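Local atomic coordinates of NADH dehydrogenase, putative (Plasmodium falciparum, PDB entry 5JWC), a protein that transfers electrons from NADH by way of a bound FAD, probably to ubiquinone, as a type 2 NADH dehydrogenase of the malaria parasite. Residues Gly40-Leu45 with Asn426-Ala431; Asn336-Gly341 with Tyr432-Val437. All coordinates share one frame; numbering follows the deposited sequence.

Contact 1. Residues Gly40-Leu45 with Asn426-Ala431; sequences GFNFLL and NAKQEA. With TRT (fragment of triton X-100), chain J.
N42 and A431 point their CB atoms at each other across two helices that run roughly parallel, and these atoms come within 3.7 Å. The A431 methyl sits still nearer the backbone of the other helix: A431 CB is 3.5 Å from F43 N, and the CA atoms of F43 and A431 are 4.6 Å apart. With an alanine at the closest point, the axes of the short segments approach to 8.1 Å at a crossing angle of -33°. N42 reaches over the flank of K428. Its CG lies beside its own backbone N (chi1 -76°), which brings the flat amide obliquely against the aliphatic part of the lysine; N42 CG is 3.7 Å from K428 CG, and N42 OD1 is the same distance from K428 CE. No hydrogen bond joins the two side chains: the lysine's NZ lies beyond bonding distance of N42 OD1, and N42 ND2 is held by W38 O on its own helix.

Helix 38-46 follows strand 30-34 in the Rossmann-type unit of the FAD domain, and G40 is the last glycine of a probable GxGxxG dinucleotide-binding turn. Its partner, helix 424-440, returns from much later in the chain, and A427, near its start, touches FAD as well.

K428 is fully extended from CG outward, and its shaft runs between N42 and the detergent fragment: K428 CD meets TRT C25 at 3.4 Å, a contact of carbon with carbon. On the far side of N42, F43 presents its CB to the A431 methyl at 4.2 Å. Its CG stands anti to the backbone N (chi1 -173°), carrying the ring onward past A431 to L434 and S435, one turn further along helix 424-440.

Contact 2. Residues Asn336-Gly341 with Tyr432-Val437; sequences NIYAIG and YYLSNV
L434 drives both methyls of its forked end against the strand, between Y338 and I340. CD1 takes the ring: L434 CD1 is 3.5 Å from Y338 CD1 and 3.6 Å from Y338 CE1, approaching that side of the tyrosine obliquely. The other branch settles nearer the root of the same side chain, with L434 CD2 3.7 Å from Y338 CB, and also reaches I340 CG2 at 3.9 Å. One leucine thus spans two residues that lie on the same side of the strand and its extension, while A339 between them turns its CB away. No hydrogen bond crosses the contact; it is wholly apolar and buried.

Torsions put the groups in place. L434 CG stands anti to the backbone N (chi1 -174°), sending the fork out from the helix. Y338 CG lies beside its own N (chi1 -67°), which turns the ring across the end of L434, and F438, one turn later on the helix, meets that ring edge-to-face. I340 is backed by E430 and A431 of the preceding helical turn.

Just beyond I340 the chain reaches G341, which touches FAD, so the contact lies next to the cofactor pocket. Strand 337-339 is the last strand of the mixed sheet in the FAD domain, bonded through its backbone to L132 and I134 of strand 131-134; on its other side I337 and A339 bond V329 and L327. Helix 424-440 packs over the face from which Y338 and I340 point, its L434 also touching F43 of helix 38-46, so that the leucine sits between that helix and the strand.

From the N terminus, helix 38-46 comes first and waits for its partner in contact 1 until 426-431, closing a loop of 380 residues. Segment 336-341 lies inside that loop, but its partner 432-437 lies beyond it, so the two contacts cross; contact 2 closes a shorter loop of 90 residues. Successive turns of helix 424-440 serve both, tying the first Rossmann-type helix to the last strand of the sheet it packs on. Two probable hydrogen bonds stitch the contacts together: E430 OE1 with G341 N at 2.6 Å, and N42 OD1 with Y432 OH at 3.2 Å. E430 also forms a salt bridge with K344.

Contact 1. Residues Gly40-Leu45 with Asn426-Ala431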
loop_
_atom_site.group_PDB
_atom_site.type_symbol
_atom_site.label_atom_id
_atom_site.label_comp_id
_atom_site.label_asym_id
_atom_site.label_seq_id
_atom_site.Cartn_x
_atom_site.Cartn_y
_atom_site.Cartn_z
ATOM N N GLY A 40 9.709 -21.397 -7.923
ATOM C CA GLY A 40 8.665 -21.444 -8.933
ATOM C C GLY A 40 8.810 -20.363 -9.981
ATOM O O GLY A 40 8.772 -20.651 -11.177
ATOM N N PHE A 41 8.985 -19.120 -9.536
ATOM C CA PHE A 41 9.109 -17.979 -10.442
ATOM C C PHE A 41 10.368 -18.064 -11.297
ATOM O O PHE A 41 10.321 -17.803 -12.509
ATOM C CB PHE A 41 9.083 -16.651 -9.644
ATOM C CG PHE A 41 9.071 -15.398 -10.504
ATOM C CD1 PHE A 41 8.112 -15.209 -11.473
ATOM C CD2 PHE A 41 10.030 -14.417 -10.331
ATOM C CE1 PHE A 41 8.104 -14.043 -12.263
ATOM C CE2 PHE A 41 10.028 -13.245 -11.108
ATOM C CZ PHE A 41 9.054 -13.065 -12.074
ATOM N N ASN A 42 11.511 -18.412 -10.711
ATOM C CA ASN A 42 12.691 -18.481 -11.569
ATOM C C ASN A 42 12.614 -19.659 -12.546
ATOM O O ASN A 42 13.173 -19.599 -13.626
ATOM C CB ASN A 42 13.979 -18.530 -10.749
ATOM C CG ASN A 42 14.330 -17.174 -10.179
ATOM O OD1 ASN A 42 14.831 -16.315 -10.880
ATOM N ND2 ASN A 42 14.009 -16.963 -8.921
ATOM N N PHE A 43 11.897 -20.710 -12.189
ATOM C CA PHE A 43 11.687 -21.791 -13.151
ATOM C C PHE A 43 10.887 -21.241 -14.346
ATOM O O PHE A 43 11.222 -21.485 -15.517
ATOM C CB PHE A 43 10.952 -22.954 -12.488
ATOM C CG PHE A 43 10.838 -24.189 -13.365
ATOM C CD1 PHE A 43 11.726 -25.249 -13.212
ATOM C CD2 PHE A 43 9.832 -24.292 -14.319
ATOM C CE1 PHE A 43 11.617 -26.415 -14.006
ATOM C CE2 PHE A 43 9.713 -25.433 -15.126
ATOM C CZ PHE A 43 10.610 -26.498 -14.964
ATOM N N LEU A 44 9.822 -20.507 -14.031
ATOM C CA LEU A 44 8.983 -19.868 -15.038
ATOM C C LEU A 44 9.797 -18.928 -15.930
ATOM O O LEU A 44 9.603 -18.893 -17.144
ATOM C CB LEU A 44 7.835 -19.089 -14.361
ATOM C CG LEU A 44 6.770 -18.469 -15.276
ATOM C CD1 LEU A 44 5.785 -19.561 -15.735
ATOM C CD2 LEU A 44 6.025 -17.293 -14.599
ATOM N N LEU A 45 10.699 -18.157 -15.336
ATOM C CA LEU A 45 11.478 -17.213 -16.109
ATOM C C LEU A 45 12.329 -17.907 -17.166
ATOM O O LEU A 45 12.657 -17.295 -18.166
ATOM C CB LEU A 45 12.386 -16.347 -15.226
ATOM C CG LEU A 45 11.672 -15.283 -14.378
ATOM C CD1 LEU A 45 12.678 -14.468 -13.540
ATOM C CD2 LEU A 45 10.683 -14.401 -15.154
ATOM N N ASN A 426 19.922 -20.771 -3.403
ATOM C CA ASN A 426 19.823 -22.155 -3.844
ATOM C C ASN A 426 18.529 -22.428 -4.614
ATOM O O ASN A 426 18.566 -23.140 -5.608
ATOM C CB ASN A 426 19.983 -23.124 -2.659
ATOM C CG ASN A 426 21.434 -23.179 -2.173
ATOM O OD1 ASN A 426 22.350 -22.945 -2.954
ATOM N ND2 ASN A 426 21.639 -23.456 -0.896
ATOM N N ALA A 427 17.401 -21.862 -4.179
ATOM C CA ALA A 427 16.156 -22.050 -4.927
ATOM C C ALA A 427 16.304 -21.534 -6.359
ATOM O O ALA A 427 15.839 -22.161 -7.311
ATOM C CB ALA A 427 14.969 -21.361 -4.215
ATOM N N LYS A 428 16.969 -20.398 -6.516
ATOM C CA LYS A 428 17.174 -19.841 -7.848
ATOM C C LYS A 428 18.091 -20.721 -8.697
ATOM O O LYS A 428 17.811 -20.978 -9.877
ATOM C CB LYS A 428 17.747 -18.428 -7.753
ATOM C CG LYS A 428 17.864 -17.778 -9.119
ATOM C CD LYS A 428 18.463 -16.390 -9.023
ATOM C CE LYS A 428 18.400 -15.654 -10.363
ATOM N NZ LYS A 428 19.058 -14.309 -10.269
ATOM N N GLN A 429 19.184 -21.191 -8.112
ATOM C CA GLN A 429 20.091 -22.050 -8.882
ATOM C C GLN A 429 19.429 -23.385 -9.260
ATOM O O GLN A 429 19.674 -23.908 -10.352
ATOM C CB GLN A 429 21.393 -22.309 -8.109
ATOM C CG GLN A 429 22.252 -21.075 -7.904
ATOM C CD GLN A 429 23.504 -21.353 -7.090
ATOM O OE1 GLN A 429 24.087 -22.430 -7.173
ATOM N NE2 GLN A 429 23.925 -20.370 -6.303
ATOM N N GLU A 430 18.614 -23.938 -8.364
ATOM C CA GLU A 430 17.907 -25.194 -8.641
ATOM C C GLU A 430 16.901 -24.998 -9.769
ATOM O O GLU A 430 16.693 -25.893 -10.617
ATOM C CB GLU A 430 17.180 -25.719 -7.397
ATOM C CG GLU A 430 18.081 -26.296 -6.308
ATOM C CD GLU A 430 17.388 -26.369 -4.946
ATOM O OE1 GLU A 430 16.136 -26.360 -4.905
ATOM O OE2 GLU A 430 18.093 -26.430 -3.906
ATOM N N ALA A 431 16.235 -23.846 -9.744
ATOM C CA ALA A 431 15.264 -23.509 -10.772
ATOM C C ALA A 431 15.932 -23.392 -12.131
ATOM O O ALA A 431 15.365 -23.832 -13.130
ATOM C CB ALA A 431 14.516 -22.192 -10.424
HETATM C C25 TRT J . 20.524 -14.837 -6.801
HETATM O O24 TRT J . 19.630 -14.199 -5.939
HETATM C C23 TRT J . 19.550 -14.900 -4.699
HETATM C C22 TRT J . 19.405 -13.910 -3.589
HETATM O O21 TRT J . 20.724 -13.517 -3.116
HETATM C C20 TRT J . 20.639 -12.436 -2.202
HETATM C C19 TRT J . 21.941 -12.298 -1.424
HETATM O O18 TRT J . 23.070 -11.907 -2.243
HETATM C C17 TRT J . 24.305 -12.130 -1.576
HETATM C C16 TRT J . 25.479 -11.714 -2.510
HETATM O O15 TRT J . 25.796 -12.755 -3.481
HETATM C C12 TRT J . 26.198 -12.074 -4.676
HETATM C C13 TRT J . 27.246 -11.119 -4.576
HETATM C C14 TRT J . 27.641 -10.399 -5.712
HETATM C C11 TRT J . 25.543 -12.291 -5.887
HETATM C C10 TRT J . 25.942 -11.569 -7.036
HETATM C C9 TRT J . 26.993 -10.626 -6.948
HETATM C C6 TRT J . 27.419 -9.837 -8.193
HETATM C C8 TRT J . 28.463 -10.628 -9.020
HETATM C C7 TRT J . 26.168 -9.669 -9.058
HETATM C C5 TRT J . 27.804 -8.366 -7.730
HETATM C C1 TRT J . 29.269 -7.737 -7.782
HETATM C C2 TRT J . 30.354 -8.588 -7.092
HETATM C C4 TRT J . 29.644 -7.346 -9.220
HETATM C C3 TRT J . 29.219 -6.434 -7.002
#

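Contact 2. Residues Asn336-Gly341 with Tyr432-Val437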
loop_
_atom_site.group_PDB
_atom_site.type_symbol
_atom_site.label_atom_id
_atom_site.label_comp_id
_atom_site.label_asym_id
_atom_site.label_seq_id
_atom_site.Cartn_x
_atom_site.Cartn_y
_atom_site.Cartn_z
ATOM N N ASN A 336 8.165 -38.252 -12.551
ATOM C CA ASN A 336 7.660 -37.077 -13.238
ATOM C C ASN A 336 7.269 -35.972 -12.250
ATOM O O ASN A 336 6.712 -34.947 -12.643
ATOM C CB ASN A 336 6.469 -37.449 -14.135
ATOM C CG ASN A 336 5.295 -38.003 -13.357
ATOM O OD1 ASN A 336 5.423 -38.391 -12.201
ATOM N ND2 ASN A 336 4.127 -38.027 -13.987
ATOM N N ILE A 337 7.573 -36.180 -10.972
ATOM C CA ILE A 337 7.449 -35.123 -9.976
ATOM C C ILE A 337 8.833 -34.656 -9.492
ATOM O O ILE A 337 9.678 -35.479 -9.125
ATOM C CB ILE A 337 6.598 -35.585 -8.784
ATOM C CG1 ILE A 337 5.238 -36.100 -9.282
ATOM C CG2 ILE A 337 6.394 -34.443 -7.753
ATOM C CD1 ILE A 337 4.294 -36.472 -8.176
ATOM N N TYR A 338 9.064 -33.340 -9.526
ATOM C CA TYR A 338 10.303 -32.724 -9.053
ATOM C C TYR A 338 9.971 -31.772 -7.903
ATOM O O TYR A 338 8.831 -31.325 -7.768
ATOM C CB TYR A 338 11.011 -31.938 -10.165
ATOM C CG TYR A 338 11.563 -32.765 -11.304
ATOM C CD1 TYR A 338 12.923 -33.010 -11.408
ATOM C CD2 TYR A 338 10.721 -33.274 -12.299
ATOM C CE1 TYR A 338 13.442 -33.743 -12.447
ATOM C CE2 TYR A 338 11.236 -34.026 -13.358
ATOM C CZ TYR A 338 12.597 -34.256 -13.416
ATOM O OH TYR A 338 13.147 -34.983 -14.428
ATOM N N ALA A 339 10.951 -31.476 -7.059
ATOM C CA ALA A 339 10.754 -30.468 -6.017
ATOM C C ALA A 339 12.018 -29.650 -5.877
ATOM O O ALA A 339 13.126 -30.186 -6.021
ATOM C CB ALA A 339 10.376 -31.102 -4.707
ATOM N N ILE A 340 11.859 -28.354 -5.625
ATOM C CA ILE A 340 13.005 -27.448 -5.517
ATOM C C ILE A 340 12.769 -26.458 -4.385
ATOM O O ILE A 340 11.624 -26.251 -3.968
ATOM C CB ILE A 340 13.246 -26.664 -6.825
ATOM C CG1 ILE A 340 12.041 -25.779 -7.153
ATOM C CG2 ILE A 340 13.527 -27.603 -7.990
ATOM C CD1 ILE A 340 12.209 -25.018 -8.507
ATOM N N GLY A 341 13.831 -25.836 -3.882
ATOM C CA GLY A 341 13.649 -24.820 -2.851
ATOM C C GLY A 341 13.505 -25.365 -1.442
ATOM O O GLY A 341 13.974 -26.466 -1.139
ATOM N N TYR A 432 17.101 -22.755 -12.189
ATOM C CA TYR A 432 17.779 -22.593 -13.460
ATOM C C TYR A 432 18.320 -23.944 -13.951
ATOM O O TYR A 432 18.249 -24.246 -15.148
ATOM C CB TYR A 432 18.883 -21.535 -13.377
ATOM C CG TYR A 432 18.301 -20.125 -13.388
ATOM C CD1 TYR A 432 16.979 -19.913 -13.789
ATOM C CD2 TYR A 432 19.063 -19.010 -13.032
ATOM C CE1 TYR A 432 16.420 -18.641 -13.815
ATOM C CE2 TYR A 432 18.514 -17.726 -13.064
ATOM C CZ TYR A 432 17.185 -17.553 -13.457
ATOM O OH TYR A 432 16.601 -16.293 -13.494
ATOM N N TYR A 433 18.866 -24.735 -13.026
ATOM C CA TYR A 433 19.358 -26.071 -13.347
ATOM C C TYR A 433 18.237 -26.908 -13.962
ATOM O O TYR A 433 18.405 -27.495 -15.033
ATOM C CB TYR A 433 19.927 -26.764 -12.091
ATOM C CG TYR A 433 19.974 -28.277 -12.169
ATOM C CD1 TYR A 433 21.065 -28.936 -12.743
ATOM C CD2 TYR A 433 18.932 -29.046 -11.668
ATOM C CE1 TYR A 433 21.109 -30.335 -12.815
ATOM C CE2 TYR A 433 18.965 -30.435 -11.736
ATOM C CZ TYR A 433 20.053 -31.073 -12.308
ATOM O OH TYR A 433 20.064 -32.456 -12.370
ATOM N N LEU A 434 17.091 -26.947 -13.288
ATOM C CA LEU A 434 16.042 -27.877 -13.650
ATOM C C LEU A 434 15.295 -27.442 -14.920
ATOM O O LEU A 434 14.944 -28.280 -15.757
ATOM C CB LEU A 434 15.069 -28.051 -12.499
ATOM C CG LEU A 434 13.999 -29.109 -12.726
ATOM C CD1 LEU A 434 14.697 -30.466 -12.994
ATOM C CD2 LEU A 434 13.080 -29.162 -11.512
ATOM N N SER A 435 15.062 -26.143 -15.061
ATOM C CA SER A 435 14.423 -25.619 -16.262
ATOM C C SER A 435 15.352 -25.878 -17.455
ATOM O O SER A 435 14.899 -26.306 -18.520
ATOM C CB SER A 435 14.081 -24.123 -16.103
ATOM O OG SER A 435 15.246 -23.325 -15.979
ATOM N N ASN A 436 16.655 -25.672 -17.265
ATOM C CA ASN A 436 17.617 -26.027 -18.307
ATOM C C ASN A 436 17.601 -27.524 -18.635
ATOM O O ASN A 436 17.814 -27.911 -19.795
ATOM C CB ASN A 436 19.033 -25.619 -17.917
ATOM C CG ASN A 436 20.043 -25.882 -19.026
ATOM O OD1 ASN A 436 20.059 -25.184 -20.040
ATOM N ND2 ASN A 436 20.893 -26.885 -18.837
ATOM N N VAL A 437 17.368 -28.368 -17.629
ATOM C CA VAL A 437 17.264 -29.803 -17.896
ATOM C C VAL A 437 16.051 -30.101 -18.785
ATOM O O VAL A 437 16.139 -30.909 -19.727
ATOM C CB VAL A 437 17.169 -30.635 -16.603
ATOM C CG1 VAL A 437 16.749 -32.063 -16.923
ATOM C CG2 VAL A 437 18.523 -30.675 -15.904
#